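Local coordinates for epsin-1 (Saccharomyces cerevisiae, PDB 5LOZ), which binds membranes enriched in phosphatidylinositol 3,5- and 4,5-bisphosphate, also binds ubiquitin and clathrin, is required for endocytosis, and is represented here by its ENTH domain, at residues 66-69 with 70-74; 20-23 with 24-27; 6-9 with 10-14. All blocks are in the same frame, centred on the assembly; numbering follows the deposited sequence.

Contact 1 (66-69 with 70-74); sequences VIDY and LIRFG
Leu-70 N, Ile-71 N and Arg-72 N reach back to the carbonyls of Val-66, Ile-67 and Asp-68 in the i to i+4 pattern of an alpha helix, while the bond from Phe-73 N to Tyr-69 O is weak. The same spacing brings side chains into pairs. Tyr-69 and Phe-73 form an offset stack, the ring centroids 4.2 Å apart and the planes 16° from parallel. Phe-73 CD1 sits over the centre of the tyrosine ring, which swings forward to it because Tyr-69 CG is anti to the backbone N (chi1 -161°).

This is the last part of helix 57-73, which packs within the all-helical superhelix of the ENTH domain. Ile-67 and Leu-70 meet helices 36-50 and 76-84, Ile-71 meets helices 76-84 and 106-121, and Val-66 and Tyr-69 both touch helix 23-32.

On the polar flank, Arg-72 NH1 meets Asp-68 OD2 on its syn side in a salt bridge of 2.9 Å. The approach is 21° out of the carboxylate plane. Phe-73 CE1 lies above one face of the guanidinium, toward its rim, and Arg-72 NE forms a second salt bridge with Glu-129.

Contact 2 (20-23 with 24-27); sequences QVSK and DSLI
Ser-22, Lys-23 and Leu-26 carry this local contact, in which the chain turns out of a loop and into helix 23-32. Ser-22 contributes twice. Its carbonyl O accepts from Leu-26 N at 3.2 Å, a fairly straight bond of 160° at the hydrogen, and its OG faces Ser-25 N in a weaker bond of 3.4 Å. The hydroxyl is turned toward the start of the helix because OG lies roughly anti to its own backbone N (chi1 150°), and Ser-22 OG lies only 3.0 Å from Asp-24 CB, a tight contact.

Such an arrangement is a serine N-cap, in which a side-chain oxygen serves an amide of the first turn that has no helical carbonyl before it. Here it is joined by the companion apolar contact known as the hydrophobic staple, between the residue before the cap and the fourth residue of the helix. Val-21 CG1 touches Leu-26 CG at 3.6 Å and CD2 almost as closely, the two side chains crossing at about a right angle. Helix 57-73 lies against both, with Lys-62 and Thr-65 meeting Val-21, and Tyr-69 meeting Leu-26. With an alanine here instead of Leu-26, Val-21 CG1 would probably be left without its apolar mate, and a gap would be likely to open beside Tyr-69.

Lys-23 opens the first turn on the other flank. Its carbonyl O takes a nearly linear bond from Ile-27 N at 3.1 Å. The aliphatic start of its side chain runs alongside Ile-27, pointing the same way, with CG 4.0 Å from Ile-27 CD1. That methyl also lies against Lys-23 O, and Ile-27 itself packs on Tyr-69.

Contact 3 (6-9 with 10-14); sequences TQVL and VRNAT
Helix 5-13, the first helix in this ENTH-domain chain, supplies the contact, which links one turn of an alpha helix to the next. Four successive amides, from Val-10 to Ala-13, donate to the carbonyls of Thr-6, Gln-7, Val-8 and Leu-9, and all four bonds fall between 2.9 and 3.0 Å. The helix lies against helices 36-50 and 23-32: Thr-6, Gln-7 and Val-10 meet the former, Leu-9 and Ala-13 the latter.

On the side facing helix 36-50, Val-10 places CG1 between its backbone N and carbonyl carbon (chi1 63°). The methyl thereby nestles against two carbonyls of the preceding turn, 3.4 Å from Thr-6 O and equally near Gln-7 O, while the residue as a whole packs on Met-45. Gln-7 O is also touched by Arg-11 CG, at 3.1 Å. The polar ends of Thr-6 and Gln-7 look elsewhere, Thr-6 OG1 hydrogen-bonded to Asp-38 OD1 and Gln-7 OE1 to Ser-4 N.

The opposite flank is an exposed one. Val-8 and Asn-12 lie side by side and point the same way, the valine reaching forward with CG1 to meet Asn-12 ND2 at 3.3 Å. That amide nitrogen is equally close to Val-8 O but is poorly aimed at it, so the pair rests on contact and not on a side-chain hydrogen bond.

At the C-terminal end Thr-14 N is shared between Arg-11 O and, weakly, Val-10 O, while Thr-14 OG1 donates to Val-10 O at 2.8 Å.

Overall arrangement
The three contacts follow one another along the chain as contact 3, contact 2 and contact 1, and they also meet in space. Contact 2 stands in the middle, its centre about 11 Å from the centre of each of the others, whereas the centres of contacts 1 and 3 are about 15 Å apart. Toward contact 1 the meeting is aromatic on aliphatic and backbone: Tyr-69 CE2 comes within 3.5 Å of Leu-26 O. Toward contact 3 two small side chains meet, Ser-25 CB lying 3.7 Å from Ala-13 CB. Contacts 1 and 3 touch more sparsely, through Val-66 CG2 and, just after helix 5-13, Thr-14 CG2 at 3.9 Å.

Contact 1 (66-69 with 70-74)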
ATOM      1  N   VAL A  66      -1.785   0.354   2.630  1.00  9.39           N
ATOM      2  CA  VAL A  66      -2.805   0.538   1.636  1.00 10.73           C
ATOM      3  C   VAL A  66      -2.714  -0.572   0.585  1.00 11.47           C
ATOM      4  O   VAL A  66      -3.740  -1.205   0.265  1.00 11.04           O
ATOM      5  CB  VAL A  66      -2.712   1.933   0.985  1.00 11.82           C
ATOM      6  CG1 VAL A  66      -3.680   2.067  -0.136  1.00 12.67           C
ATOM      7  CG2 VAL A  66      -2.936   3.019   2.047  1.00 11.90           C
ATOM      8  N   ILE A  67      -1.499  -0.837   0.060  1.00 10.24           N
ATOM      9  CA  ILE A  67      -1.359  -1.894  -0.961  1.00  9.57           C
ATOM     10  C   ILE A  67      -1.841  -3.279  -0.466  1.00 10.00           C
ATOM     11  O   ILE A  67      -2.494  -4.035  -1.191  1.00 10.00           O
ATOM     12  CB  ILE A  67       0.042  -1.959  -1.553  1.00 11.31           C
ATOM     13  CG1 ILE A  67       0.392  -0.644  -2.232  1.00 12.82           C
ATOM     14  CG2 ILE A  67       0.156  -3.166  -2.535  1.00  7.46           C
ATOM     15  CD1 ILE A  67       1.805  -0.511  -2.640  1.00 12.43           C
ATOM     16  N   ASP A  68      -1.522  -3.604   0.789  1.00 11.38           N
ATOM     17  CA  ASP A  68      -1.938  -4.864   1.394  1.00 11.38           C
ATOM     18  C   ASP A  68      -3.464  -4.973   1.391  1.00 11.57           C
ATOM     19  O   ASP A  68      -4.005  -6.037   1.006  1.00 14.45           O
ATOM     20  CB  ASP A  68      -1.348  -5.005   2.788  1.00 12.89           C
ATOM     21  CG  ASP A  68      -1.998  -6.108   3.586  1.00 15.14           C
ATOM     22  OD1 ASP A  68      -1.627  -7.254   3.320  1.00 23.20           O
ATOM     23  OD2 ASP A  68      -2.932  -5.825   4.398  1.00 18.26           O
ATOM     24  N   TYR A  69      -4.157  -3.913   1.818  1.00 11.37           N
ATOM     25  CA  TYR A  69      -5.605  -3.907   1.873  1.00 10.59           C
ATOM     26  C   TYR A  69      -6.203  -4.040   0.457  1.00 10.87           C
ATOM     27  O   TYR A  69      -7.199  -4.734   0.243  1.00 10.28           O
ATOM     28  CB  TYR A  69      -6.128  -2.651   2.518  1.00 12.02           C
ATOM     29  CG  TYR A  69      -7.551  -2.759   3.009  1.00 15.18           C
ATOM     30  CD1 TYR A  69      -7.835  -3.298   4.250  1.00 17.67           C
ATOM     31  CD2 TYR A  69      -8.614  -2.321   2.238  1.00 15.48           C
ATOM     32  CE1 TYR A  69      -9.124  -3.394   4.727  1.00 19.38           C
ATOM     33  CE2 TYR A  69      -9.930  -2.412   2.708  1.00 17.09           C
ATOM     34  CZ  TYR A  69     -10.175  -2.961   3.961  1.00 18.38           C
ATOM     35  OH  TYR A  69     -11.436  -3.090   4.506  1.00 23.43           O
ATOM     36  N   LEU A  70      -5.573  -3.370  -0.502  1.00  8.67           N
ATOM     37  CA  LEU A  70      -6.052  -3.330  -1.853  1.00  9.55           C
ATOM     38  C   LEU A  70      -6.011  -4.707  -2.523  1.00 10.44           C
ATOM     39  O   LEU A  70      -6.913  -5.047  -3.281  1.00  9.11           O
ATOM     40  CB  LEU A  70      -5.233  -2.341  -2.685  1.00  6.98           C
ATOM     41  CG  LEU A  70      -5.497  -0.850  -2.520  1.00  9.08           C
ATOM     42  CD1 LEU A  70      -4.691  -0.003  -3.507  1.00  8.14           C
ATOM     43  CD2 LEU A  70      -7.004  -0.574  -2.672  1.00 11.90           C
ATOM     44  N   ILE A  71      -4.948  -5.464  -2.296  1.00 10.39           N
ATOM     45  CA  ILE A  71      -4.837  -6.788  -2.918  1.00 11.18           C
ATOM     46  C   ILE A  71      -5.754  -7.791  -2.220  1.00 11.11           C
ATOM     47  O   ILE A  71      -6.123  -8.797  -2.800  1.00 11.09           O
ATOM     48  CB  ILE A  71      -3.370  -7.313  -3.044  1.00 10.31           C
ATOM     49  CG1 ILE A  71      -2.772  -7.691  -1.690  1.00 13.05           C
ATOM     50  CG2 ILE A  71      -2.471  -6.297  -3.821  1.00 12.67           C
ATOM     51  CD1 ILE A  71      -1.496  -8.503  -1.776  1.00  9.83           C
ATOM     52  N   ARG A  72      -6.101  -7.504  -0.956  1.00 12.09           N
ATOM     53  CA  ARG A  72      -7.001  -8.328  -0.205  1.00 11.01           C
ATOM     54  C   ARG A  72      -8.488  -7.969  -0.420  1.00 10.74           C
ATOM     55  O   ARG A  72      -9.351  -8.838  -0.299  1.00 11.11           O
ATOM     56  CB  ARG A  72      -6.663  -8.313   1.275  1.00 11.79           C
ATOM     57  CG  ARG A  72      -5.389  -9.019   1.672  1.00 10.62           C
ATOM     58  CD  ARG A  72      -4.882  -8.497   3.022  1.00 19.58           C
ATOM     59  NE  ARG A  72      -5.807  -8.799   4.075  1.00 26.54           N
ATOM     60  CZ  ARG A  72      -6.075  -8.032   5.125  1.00 31.72           C
ATOM     61  NH1 ARG A  72      -5.456  -6.871   5.313  1.00 32.30           N
ATOM     62  NH2 ARG A  72      -6.975  -8.451   6.022  1.00 35.29           N
ATOM     63  N   PHE A  73      -8.779  -6.706  -0.739  1.00 11.17           N
ATOM     64  CA  PHE A  73     -10.183  -6.233  -0.820  1.00 12.41           C
ATOM     65  C   PHE A  73     -10.518  -5.475  -2.097  1.00 12.35           C
ATOM     66  O   PHE A  73     -11.682  -5.203  -2.362  1.00 12.83           O
ATOM     67  CB  PHE A  73     -10.495  -5.300   0.364  1.00 13.42           C
ATOM     68  CG  PHE A  73     -10.581  -5.997   1.694  1.00 15.21           C
ATOM     69  CD1 PHE A  73      -9.439  -6.148   2.504  1.00 19.52           C
ATOM     70  CD2 PHE A  73     -11.799  -6.504   2.141  1.00 13.75           C
ATOM     71  CE1 PHE A  73      -9.531  -6.799   3.781  1.00 16.21           C
ATOM     72  CE2 PHE A  73     -11.899  -7.161   3.406  1.00 15.13           C
ATOM     73  CZ  PHE A  73     -10.757  -7.304   4.209  1.00 19.62           C
ATOM     74  N   GLY A  74      -9.506  -5.064  -2.861  1.00 11.55           N
ATOM     75  CA  GLY A  74      -9.724  -4.212  -4.017  1.00 11.46           C
ATOM     76  C   GLY A  74      -9.795  -4.952  -5.314  1.00 12.99           C
ATOM     77  O   GLY A  74      -9.793  -6.165  -5.335  1.00 11.00           O
TER

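Contact 2 (20-23 with 24-27)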
ATOM      1  N   GLN A  20      -0.152   4.629  11.327  1.00 15.03           N
ATOM      2  CA  GLN A  20      -1.442   3.952  11.276  1.00 16.98           C
ATOM      3  C   GLN A  20      -2.376   4.547  10.231  1.00 14.63           C
ATOM      4  O   GLN A  20      -2.543   5.727  10.148  1.00 15.88           O
ATOM      5  CB  GLN A  20      -2.087   3.941  12.644  1.00 18.08           C
ATOM      6  CG  GLN A  20      -1.303   3.145  13.694  1.00 20.81           C
ATOM      7  CD  GLN A  20      -0.303   4.013  14.483  1.00 21.43           C
ATOM      8  OE1 GLN A  20       0.036   5.130  14.084  1.00 23.09           O
ATOM      9  NE2 GLN A  20       0.186   3.487  15.567  1.00 22.58           N
ATOM     10  N   VAL A  21      -2.963   3.691   9.400  1.00 14.46           N
ATOM     11  CA  VAL A  21      -3.912   4.111   8.371  1.00 15.33           C
ATOM     12  C   VAL A  21      -5.338   3.911   8.912  1.00 17.72           C
ATOM     13  O   VAL A  21      -5.660   2.870   9.508  1.00 18.18           O
ATOM     14  CB  VAL A  21      -3.713   3.308   7.065  1.00 16.71           C
ATOM     15  CG1 VAL A  21      -4.667   3.777   5.988  1.00 12.44           C
ATOM     16  CG2 VAL A  21      -2.244   3.414   6.601  1.00 10.98           C
ATOM     17  N   SER A  22      -6.169   4.930   8.748  1.00 17.87           N
ATOM     18  CA  SER A  22      -7.568   4.847   9.116  1.00 19.96           C
ATOM     19  C   SER A  22      -8.341   3.748   8.327  1.00 20.62           C
ATOM     20  O   SER A  22      -8.138   3.561   7.094  1.00 15.51           O
ATOM     21  CB  SER A  22      -8.231   6.217   8.884  1.00 22.39           C
ATOM     22  OG  SER A  22      -9.609   6.113   8.558  1.00 28.47           O
ATOM     23  N   LYS A  23      -9.232   3.050   9.033  1.00 22.26           N
ATOM     24  CA  LYS A  23     -10.146   2.082   8.394  1.00 23.54           C
ATOM     25  C   LYS A  23     -11.025   2.750   7.340  1.00 22.30           C
ATOM     26  O   LYS A  23     -11.257   2.214   6.278  1.00 16.47           O
ATOM     27  CB  LYS A  23     -11.039   1.417   9.450  1.00 25.40           C
ATOM     28  CG  LYS A  23     -11.648   0.090   8.996  1.00 31.09           C
ATOM     29  CD  LYS A  23     -12.650  -0.481  10.047  1.00 40.37           C
ATOM     30  CE  LYS A  23     -11.982  -0.724  11.433  1.00 44.32           C
ATOM     31  NZ  LYS A  23     -12.795  -1.566  12.392  1.00 46.05           N
ATOM     32  N   ASP A  24     -11.535   3.925   7.665  1.00 23.71           N
ATOM     33  CA  ASP A  24     -12.272   4.766   6.729  1.00 24.18           C
ATOM     34  C   ASP A  24     -11.570   4.836   5.356  1.00 23.02           C
ATOM     35  O   ASP A  24     -12.174   4.567   4.288  1.00 22.51           O
ATOM     36  CB  ASP A  24     -12.311   6.206   7.281  1.00 26.30           C
ATOM     37  CG  ASP A  24     -13.602   6.557   7.917  1.00 33.25           C
ATOM     38  OD1 ASP A  24     -13.629   6.592   9.176  1.00 41.94           O
ATOM     39  OD2 ASP A  24     -14.571   6.829   7.153  1.00 42.85           O
ATOM     40  N   SER A  25     -10.306   5.259   5.392  1.00 19.37           N
ATOM     41  CA  SER A  25      -9.508   5.462   4.185  1.00 18.22           C
ATOM     42  C   SER A  25      -9.335   4.163   3.392  1.00 14.70           C
ATOM     43  O   SER A  25      -9.501   4.152   2.183  1.00 12.49           O
ATOM     44  CB  SER A  25      -8.135   6.055   4.547  1.00 17.90           C
ATOM     45  OG  SER A  25      -8.300   7.318   5.165  1.00 22.34           O
ATOM     46  N   LEU A  26      -9.028   3.075   4.080  1.00 11.47           N
ATOM     47  CA  LEU A  26      -8.794   1.831   3.414  1.00 13.06           C
ATOM     48  C   LEU A  26     -10.035   1.337   2.651  1.00 12.70           C
ATOM     49  O   LEU A  26      -9.944   0.888   1.531  1.00 11.23           O
ATOM     50  CB  LEU A  26      -8.277   0.794   4.406  1.00 12.99           C
ATOM     51  CG  LEU A  26      -6.882   1.104   5.023  1.00 15.47           C
ATOM     52  CD1 LEU A  26      -6.669   0.312   6.277  1.00 15.33           C
ATOM     53  CD2 LEU A  26      -5.761   0.811   4.049  1.00 14.13           C
ATOM     54  N   ILE A  27     -11.186   1.390   3.298  1.00 15.67           N
ATOM     55  CA  ILE A  27     -12.429   0.932   2.699  1.00 16.08           C
ATOM     56  C   ILE A  27     -12.746   1.755   1.468  1.00 16.11           C
ATOM     57  O   ILE A  27     -13.077   1.205   0.399  1.00 14.76           O
ATOM     58  CB  ILE A  27     -13.594   0.991   3.724  1.00 16.49           C
ATOM     59  CG1 ILE A  27     -13.440  -0.111   4.769  1.00 17.77           C
ATOM     60  CG2 ILE A  27     -14.987   0.904   3.022  1.00 21.00           C
ATOM     61  CD1 ILE A  27     -14.227   0.153   5.967  1.00 20.95           C
TER

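Contact 3 (6-9 with 10-14)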
ATOM      1  N   THR A   6     -10.055  11.707  -5.224  1.00 18.03           N
ATOM      2  CA  THR A   6      -9.323  10.427  -5.011  1.00 18.14           C
ATOM      3  C   THR A   6      -7.844  10.710  -4.661  1.00 17.38           C
ATOM      4  O   THR A   6      -7.262  10.063  -3.797  1.00 15.38           O
ATOM      5  CB  THR A   6      -9.425   9.528  -6.252  1.00 19.35           C
ATOM      6  OG1 THR A   6     -10.811   9.252  -6.508  1.00 21.07           O
ATOM      7  CG2 THR A   6      -8.603   8.175  -6.074  1.00 15.48           C
ATOM      8  N   GLN A   7      -7.266  11.718  -5.300  1.00 15.42           N
ATOM      9  CA  GLN A   7      -5.896  12.082  -5.059  1.00 14.84           C
ATOM     10  C   GLN A   7      -5.743  12.643  -3.646  1.00 16.38           C
ATOM     11  O   GLN A   7      -4.770  12.349  -2.980  1.00 13.83           O
ATOM     12  CB  GLN A   7      -5.388  13.047  -6.096  1.00 16.25           C
ATOM     13  CG  GLN A   7      -5.180  12.403  -7.490  1.00 17.84           C
ATOM     14  CD  GLN A   7      -4.820  13.395  -8.581  1.00 22.06           C
ATOM     15  OE1 GLN A   7      -5.463  14.445  -8.753  1.00 21.58           O
ATOM     16  NE2 GLN A   7      -3.808  13.063  -9.344  1.00 25.59           N
ATOM     17  N   VAL A   8      -6.724  13.411  -3.178  1.00 17.41           N
ATOM     18  CA  VAL A   8      -6.677  13.935  -1.823  1.00 18.63           C
ATOM     19  C   VAL A   8      -6.838  12.768  -0.854  1.00 18.39           C
ATOM     20  O   VAL A   8      -6.110  12.687   0.135  1.00 19.36           O
ATOM     21  CB  VAL A   8      -7.781  15.025  -1.576  1.00 20.98           C
ATOM     22  CG1 VAL A   8      -7.833  15.420  -0.102  1.00 23.39           C
ATOM     23  CG2 VAL A   8      -7.503  16.268  -2.442  1.00 21.55           C
ATOM     24  N   LEU A   9      -7.784  11.877  -1.159  1.00 18.21           N
ATOM     25  CA  LEU A   9      -8.000  10.642  -0.330  1.00 18.50           C
ATOM     26  C   LEU A   9      -6.676   9.861  -0.126  1.00 16.71           C
ATOM     27  O   LEU A   9      -6.255   9.574   1.007  1.00 17.03           O
ATOM     28  CB  LEU A   9      -9.008   9.726  -1.011  1.00 19.15           C
ATOM     29  CG  LEU A   9      -9.816   8.660  -0.253  1.00 21.69           C
ATOM     30  CD1 LEU A   9     -10.159   7.482  -1.171  1.00 20.82           C
ATOM     31  CD2 LEU A   9      -9.210   8.223   0.951  1.00 22.42           C
ATOM     32  N   VAL A  10      -6.022   9.525  -1.222  1.00 17.10           N
ATOM     33  CA  VAL A  10      -4.838   8.652  -1.146  1.00 17.42           C
ATOM     34  C   VAL A  10      -3.676   9.395  -0.490  1.00 16.72           C
ATOM     35  O   VAL A  10      -2.976   8.808   0.330  1.00 16.35           O
ATOM     36  CB  VAL A  10      -4.435   8.024  -2.500  1.00 14.63           C
ATOM     37  CG1 VAL A  10      -4.020   9.079  -3.538  1.00 17.99           C
ATOM     38  CG2 VAL A  10      -3.348   7.030  -2.293  1.00 17.55           C
ATOM     39  N   ARG A  11      -3.528  10.676  -0.767  1.00 16.65           N
ATOM     40  CA  ARG A  11      -2.466  11.485  -0.114  1.00 18.39           C
ATOM     41  C   ARG A  11      -2.671  11.573   1.395  1.00 18.12           C
ATOM     42  O   ARG A  11      -1.717  11.392   2.152  1.00 15.98           O
ATOM     43  CB  ARG A  11      -2.393  12.889  -0.696  1.00 20.49           C
ATOM     44  CG  ARG A  11      -1.842  12.988  -2.134  1.00 21.44           C
ATOM     45  CD  ARG A  11      -1.417  14.433  -2.465  1.00 25.42           C
ATOM     46  NE  ARG A  11      -0.313  14.800  -1.603  1.00 39.09           N
ATOM     47  CZ  ARG A  11       0.012  16.039  -1.259  1.00 47.16           C
ATOM     48  NH1 ARG A  11      -0.687  17.064  -1.723  1.00 48.22           N
ATOM     49  NH2 ARG A  11       1.041  16.253  -0.433  1.00 52.20           N
ATOM     50  N   ASN A  12      -3.909  11.825   1.821  1.00 17.39           N
ATOM     51  CA  ASN A  12      -4.239  11.956   3.224  1.00 18.04           C
ATOM     52  C   ASN A  12      -4.056  10.655   3.958  1.00 16.40           C
ATOM     53  O   ASN A  12      -3.574  10.630   5.079  1.00 17.28           O
ATOM     54  CB  ASN A  12      -5.671  12.426   3.430  1.00 18.46           C
ATOM     55  CG  ASN A  12      -5.898  13.883   3.025  1.00 24.86           C
ATOM     56  OD1 ASN A  12      -4.961  14.652   2.835  1.00 27.06           O
ATOM     57  ND2 ASN A  12      -7.171  14.258   2.868  1.00 33.53           N
ATOM     58  N   ALA A  13      -4.406   9.568   3.276  1.00 13.31           N
ATOM     59  CA  ALA A  13      -4.321   8.239   3.818  1.00 13.51           C
ATOM     60  C   ALA A  13      -2.851   7.744   4.006  1.00 14.26           C
ATOM     61  O   ALA A  13      -2.608   6.828   4.773  1.00 15.70           O
ATOM     62  CB  ALA A  13      -5.095   7.247   2.878  1.00 14.74           C
ATOM     63  N   THR A  14      -1.902   8.378   3.307  1.00 13.64           N
ATOM     64  CA  THR A  14      -0.516   7.995   3.335  1.00 14.17           C
ATOM     65  C   THR A  14       0.381   9.139   3.852  1.00 15.71           C
ATOM     66  O   THR A  14       1.576   9.122   3.626  1.00 13.80           O
ATOM     67  CB  THR A  14      -0.048   7.504   1.977  1.00 14.51           C
ATOM     68  OG1 THR A  14      -0.307   8.501   0.981  1.00 12.66           O
ATOM     69  CG2 THR A  14      -0.799   6.221   1.580  1.00 15.06           C
TER